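Heat shock protein, putative (Plasmodium falciparum, PDB 1Y6Z) is the middle domain of a putative Hsp90-family chaperone, which probably uses ATP binding and hydrolysis to help client proteins fold. Local coordinates at residues L14-N17 with D18-F22; F178-I181 with N182-D185. One frame throughout, in Å; residues are numbered along the deposited sequence.

Both contacts are local, each made within one continuous run of chain, and they sit far apart in this Hsp90 middle domain: their centres are 38 Å apart and their nearest atoms about 24 Å. Contact 1, residues 14-22, caps and opens helix 16-27, which packs on strands 35-41 and 47-53 of the five-stranded mixed sheet. Contact 2, residues 178-185, is the loop joining strands 177-178 and 188-189, next to strand 231-234 of the small parallel sheet. Long helices 121-141 and 145-164 come between them in sequence. In both, serine or threonine hydroxyls bond to nearby backbone, at a helix start in one and round a turn in the other.

Contact 1. Residues L14-N17 with D18-F22; sequences LTEN and DYYSF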
loop_
_atom_site.group_PDB
_atom_site.type_symbol
_atom_site.label_atom_id
_atom_site.label_comp_id
_atom_site.label_asym_id
_atom_site.label_seq_id
_atom_site.Cartn_x
_atom_site.Cartn_y
_atom_site.Cartn_z
ATOM N N LEU B 14 -13.834 -12.390 -19.411
ATOM C CA LEU B 14 -12.517 -12.449 -20.094
ATOM C C LEU B 14 -11.528 -13.479 -19.529
ATOM O O LEU B 14 -11.413 -13.649 -18.331
ATOM C CB LEU B 14 -11.877 -11.031 -20.059
ATOM C CG LEU B 14 -12.780 -9.886 -20.586
ATOM C CD1 LEU B 14 -12.213 -8.447 -20.383
ATOM C CD2 LEU B 14 -13.104 -10.144 -22.013
ATOM N N THR B 15 -10.751 -14.135 -20.397
ATOM C CA THR B 15 -9.725 -15.041 -19.921
ATOM C C THR B 15 -8.363 -14.338 -19.979
ATOM O O THR B 15 -8.216 -13.319 -20.657
ATOM C CB THR B 15 -9.608 -16.298 -20.834
ATOM O OG1 THR B 15 -9.281 -15.893 -22.174
ATOM C CG2 THR B 15 -10.862 -17.169 -20.791
ATOM N N GLU B 16 -7.371 -14.882 -19.296
ATOM C CA GLU B 16 -6.010 -14.418 -19.472
ATOM C C GLU B 16 -5.619 -14.282 -20.926
ATOM O O GLU B 16 -4.998 -13.296 -21.312
ATOM C CB GLU B 16 -5.004 -15.340 -18.796
ATOM C CG GLU B 16 -3.610 -14.687 -18.634
ATOM C CD GLU B 16 -2.573 -15.620 -18.056
ATOM O OE1 GLU B 16 -2.220 -16.623 -18.707
ATOM O OE2 GLU B 16 -2.054 -15.324 -16.968
ATOM N N ASN B 17 -6.016 -15.249 -21.739
ATOM C CA ASN B 17 -5.669 -15.245 -23.150
ATOM C C ASN B 17 -6.282 -14.079 -23.897
ATOM O O ASN B 17 -5.653 -13.588 -24.819
ATOM C CB ASN B 17 -6.050 -16.544 -23.847
ATOM C CG ASN B 17 -5.508 -16.602 -25.281
ATOM O OD1 ASN B 17 -4.326 -16.883 -25.482
ATOM N ND2 ASN B 17 -6.359 -16.284 -26.273
ATOM N N ASP B 18 -7.487 -13.644 -23.510
ATOM C CA ASP B 18 -8.142 -12.492 -24.084
ATOM C C ASP B 18 -7.283 -11.215 -23.843
ATOM O O ASP B 18 -7.134 -10.390 -24.711
ATOM C CB ASP B 18 -9.520 -12.268 -23.466
ATOM C CG ASP B 18 -10.557 -13.288 -23.942
ATOM O OD1 ASP B 18 -10.381 -13.826 -25.052
ATOM O OD2 ASP B 18 -11.515 -13.549 -23.188
ATOM N N TYR B 19 -6.747 -11.094 -22.630
ATOM C CA TYR B 19 -5.884 -9.938 -22.280
ATOM C C TYR B 19 -4.516 -10.000 -23.000
ATOM O O TYR B 19 -4.006 -8.983 -23.522
ATOM C CB TYR B 19 -5.704 -9.921 -20.759
ATOM C CG TYR B 19 -6.913 -9.388 -19.998
ATOM C CD1 TYR B 19 -7.753 -10.242 -19.310
ATOM C CD2 TYR B 19 -7.216 -8.009 -19.987
ATOM C CE1 TYR B 19 -8.857 -9.742 -18.579
ATOM C CE2 TYR B 19 -8.283 -7.506 -19.250
ATOM C CZ TYR B 19 -9.110 -8.383 -18.563
ATOM O OH TYR B 19 -10.190 -7.870 -17.827
ATOM N N TYR B 20 -3.911 -11.174 -22.977
ATOM C CA TYR B 20 -2.619 -11.382 -23.675
ATOM C C TYR B 20 -2.743 -11.146 -25.176
ATOM O O TYR B 20 -1.886 -10.503 -25.763
ATOM C CB TYR B 20 -2.121 -12.788 -23.436
ATOM C CG TYR B 20 -1.449 -13.056 -22.121
ATOM C CD1 TYR B 20 -1.603 -12.207 -20.998
ATOM C CD2 TYR B 20 -0.673 -14.214 -21.969
ATOM C CE1 TYR B 20 -1.002 -12.521 -19.779
ATOM C CE2 TYR B 20 -0.073 -14.504 -20.753
ATOM C CZ TYR B 20 -0.228 -13.638 -19.674
ATOM O OH TYR B 20 0.390 -13.906 -18.464
ATOM N N SER B 21 -3.809 -11.639 -25.823
ATOM C CA SER B 21 -4.049 -11.383 -27.265
ATOM C C SER B 21 -4.295 -9.931 -27.592
ATOM O O SER B 21 -3.799 -9.431 -28.583
ATOM C CB SER B 21 -5.234 -12.205 -27.805
ATOM O OG SER B 21 -5.006 -13.551 -27.441
ATOM N N PHE B 22 -5.074 -9.252 -26.767
ATOM C CA PHE B 22 -5.201 -7.823 -26.877
ATOM C C PHE B 22 -3.888 -7.070 -26.754
ATOM O O PHE B 22 -3.646 -6.164 -27.551
ATOM C CB PHE B 22 -6.248 -7.256 -25.880
ATOM C CG PHE B 22 -6.374 -5.770 -25.950
ATOM C CD1 PHE B 22 -7.111 -5.184 -26.956
ATOM C CD2 PHE B 22 -5.718 -4.946 -25.036
ATOM C CE1 PHE B 22 -7.209 -3.815 -27.055
ATOM C CE2 PHE B 22 -5.812 -3.565 -25.126
ATOM C CZ PHE B 22 -6.553 -2.996 -26.143
#
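Glu16 lies along one face of the ring of Tyr20, a residue one helical turn later. Its CG sits over the ring toward the rim, 3.8 Å from the centroid, a CH-pi contact. Beyond it the carboxylate is stacked on the ring, the two planes only 12° apart, and OE2 ends 3.2 Å from Tyr20 OH. With CG anti to the backbone N (chi1 -164°) and the chain extended beyond it, Glu16 reaches outward from the first turn, and the Tyr20 ring leans back toward the N-terminal end to meet it.

Leu14 meets Tyr19 quite differently, at about a right angle: CD1 comes 3.6 Å from CZ, while CB lies near CE1. The phenol oxygen of Tyr19 is hydrogen-bonded to His38, and its ring stacks with Tyr36, so Leu14 packs against a ring already fixed on the sheet.

Between these pairs the helix start is closed by a capping box. Thr15 is the N-cap; its OG1, lodged between its own backbone N and carbonyl carbon, accepts from Asp18 N at 3.2 Å. In return Thr15 N donates to Asp18 OD2 at 3.0 Å, nearly straight at 167°, approaching from above the carboxylate plane.

Farther along, Asn17 O takes two donors from Ser21, one turn ahead of it: the backbone N in the usual helical bond, and OG at 2.7 Å. They reach the oxygen from opposite faces of the carbonyl plane.

The chemistry is that of a helix N-terminus provided with its own acceptors. Thr15 OG1 occupies a backbone N-H of the first turn, and the Asp18 carboxylate, held by Thr15 N, probably interacts favourably with the positive end of the helix dipole; the Ser21 hydroxyl, meanwhile, is satisfied by backbone within the helix itself.

Contact 2. Residues F178-I181 with N182-D185; sequences FYSI and NSGD
Ser180 OG has two partners: Asp230 OD2 outside the turn, and Ser183 N within it, through a weak, bent bond 3.0 Å long with an N-H...O angle of 123°. A chi1 of 70° sets this OG between its own backbone N and carbonyl carbon, close to the N-H groups of the residues that follow.

A second bond runs the opposite way: Ser183 OG accepts from Ser180 N at 3.1 Å, and at 164° this is the straighter of the two. The same hydroxyl is also hydrogen-bonded to Lys186 O, so it ties the beginning of the turn to the chain just past Asp185.

Beside these serines, the Tyr179 ring presents an edge to the returning chain. CE2 lies 3.7 Å from Asp185 C, which is in the ring plane, and CD2 is 3.9 Å from Ser183 OG. Gly184 O approaches the ring obliquely; its hydrogen-bonding partner is Lys212.

At the bend itself, the Asn182 amide comes back beside Ile181, with ND2 3.5 Å from CG2. Gly184, with positive phi, lets the chain swing round where a CB would be jammed against the preceding carbonyl oxygen.

Asp230 also takes the Asn182 N-H through OD1. All this lies in the connection between strands 177-178 and 188-189, whose first half, through Tyr179 and Ile181, pairs by backbone bonds with Phe233 and Val231 of edge strand 231-234. The exchange, Ser180 N to Ser183 OG and, weakly, Ser183 N to Ser180 OG, resembles the reciprocal pattern of a capping box, here in a loop rather than at the start of a helix.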
loop_
_atom_site.group_PDB
_atom_site.type_symbol
_atom_site.label_atom_id
_atom_site.label_comp_id
_atom_site.label_asym_id
_atom_site.label_seq_id
_atom_site.Cartn_x
_atom_site.Cartn_y
_atom_site.Cartn_z
ATOM N N PHE B 178 19.461 -6.162 -4.140
ATOM C CA PHE B 178 20.918 -6.024 -4.339
ATOM C C PHE B 178 21.599 -7.235 -3.776
ATOM O O PHE B 178 21.113 -7.863 -2.826
ATOM C CB PHE B 178 21.524 -4.797 -3.616
ATOM C CG PHE B 178 20.850 -3.518 -3.948
ATOM C CD1 PHE B 178 19.766 -3.068 -3.198
ATOM C CD2 PHE B 178 21.259 -2.765 -5.042
ATOM C CE1 PHE B 178 19.115 -1.895 -3.506
ATOM C CE2 PHE B 178 20.612 -1.553 -5.364
ATOM C CZ PHE B 178 19.525 -1.121 -4.590
ATOM N N TYR B 179 22.725 -7.571 -4.394
ATOM C CA TYR B 179 23.583 -8.620 -3.872
ATOM C C TYR B 179 24.185 -8.063 -2.598
ATOM O O TYR B 179 24.362 -6.863 -2.489
ATOM C CB TYR B 179 24.681 -8.947 -4.898
ATOM C CG TYR B 179 24.189 -9.851 -6.009
ATOM C CD1 TYR B 179 24.092 -9.401 -7.332
ATOM C CD2 TYR B 179 23.733 -11.122 -5.714
ATOM C CE1 TYR B 179 23.605 -10.259 -8.350
ATOM C CE2 TYR B 179 23.254 -11.978 -6.704
ATOM C CZ TYR B 179 23.192 -11.549 -8.014
ATOM O OH TYR B 179 22.689 -12.434 -8.971
ATOM N N SER B 180 24.523 -8.944 -1.654
ATOM C CA SER B 180 25.212 -8.508 -0.451
ATOM C C SER B 180 26.298 -9.530 -0.129
ATOM O O SER B 180 26.436 -10.519 -0.863
ATOM C CB SER B 180 24.242 -8.402 0.707
ATOM O OG SER B 180 23.824 -9.688 1.105
ATOM N N ILE B 181 27.033 -9.311 0.970
ATOM C CA ILE B 181 27.986 -10.334 1.467
ATOM C C ILE B 181 27.266 -11.639 1.836
ATOM O O ILE B 181 27.710 -12.720 1.459
ATOM C CB ILE B 181 28.817 -9.826 2.686
ATOM C CG1 ILE B 181 29.535 -8.484 2.357
ATOM C CG2 ILE B 181 29.774 -10.940 3.183
ATOM C CD1 ILE B 181 30.265 -7.756 3.575
ATOM N N ASN B 182 26.162 -11.549 2.580
ATOM C CA ASN B 182 25.514 -12.759 3.045
ATOM C C ASN B 182 24.517 -13.405 2.100
ATOM O O ASN B 182 24.097 -14.533 2.352
ATOM C CB ASN B 182 24.892 -12.559 4.417
ATOM C CG ASN B 182 25.889 -12.060 5.431
ATOM O OD1 ASN B 182 25.499 -11.504 6.465
ATOM N ND2 ASN B 182 27.186 -12.199 5.123
ATOM N N SER B 183 24.156 -12.707 1.009
ATOM C CA SER B 183 23.025 -13.121 0.152
ATOM C C SER B 183 23.281 -14.336 -0.762
ATOM O O SER B 183 22.343 -15.086 -1.093
ATOM C CB SER B 183 22.532 -11.938 -0.686
ATOM O OG SER B 183 23.329 -11.773 -1.845
ATOM N N GLY B 184 24.516 -14.521 -1.203
ATOM C CA GLY B 184 24.835 -15.686 -2.040
ATOM C C GLY B 184 24.711 -15.368 -3.508
ATOM O O GLY B 184 24.974 -14.238 -3.908
ATOM N N ASP B 185 24.303 -16.343 -4.324
ATOM C CA ASP B 185 24.117 -16.055 -5.747
ATOM C C ASP B 185 22.714 -15.526 -5.973
ATOM O O ASP B 185 22.240 -15.492 -7.111
ATOM C CB ASP B 185 24.380 -17.270 -6.650
ATOM C CG ASP B 185 25.800 -17.780 -6.560
ATOM O OD1 ASP B 185 26.750 -16.970 -6.369
ATOM O OD2 ASP B 185 25.972 -19.009 -6.692
#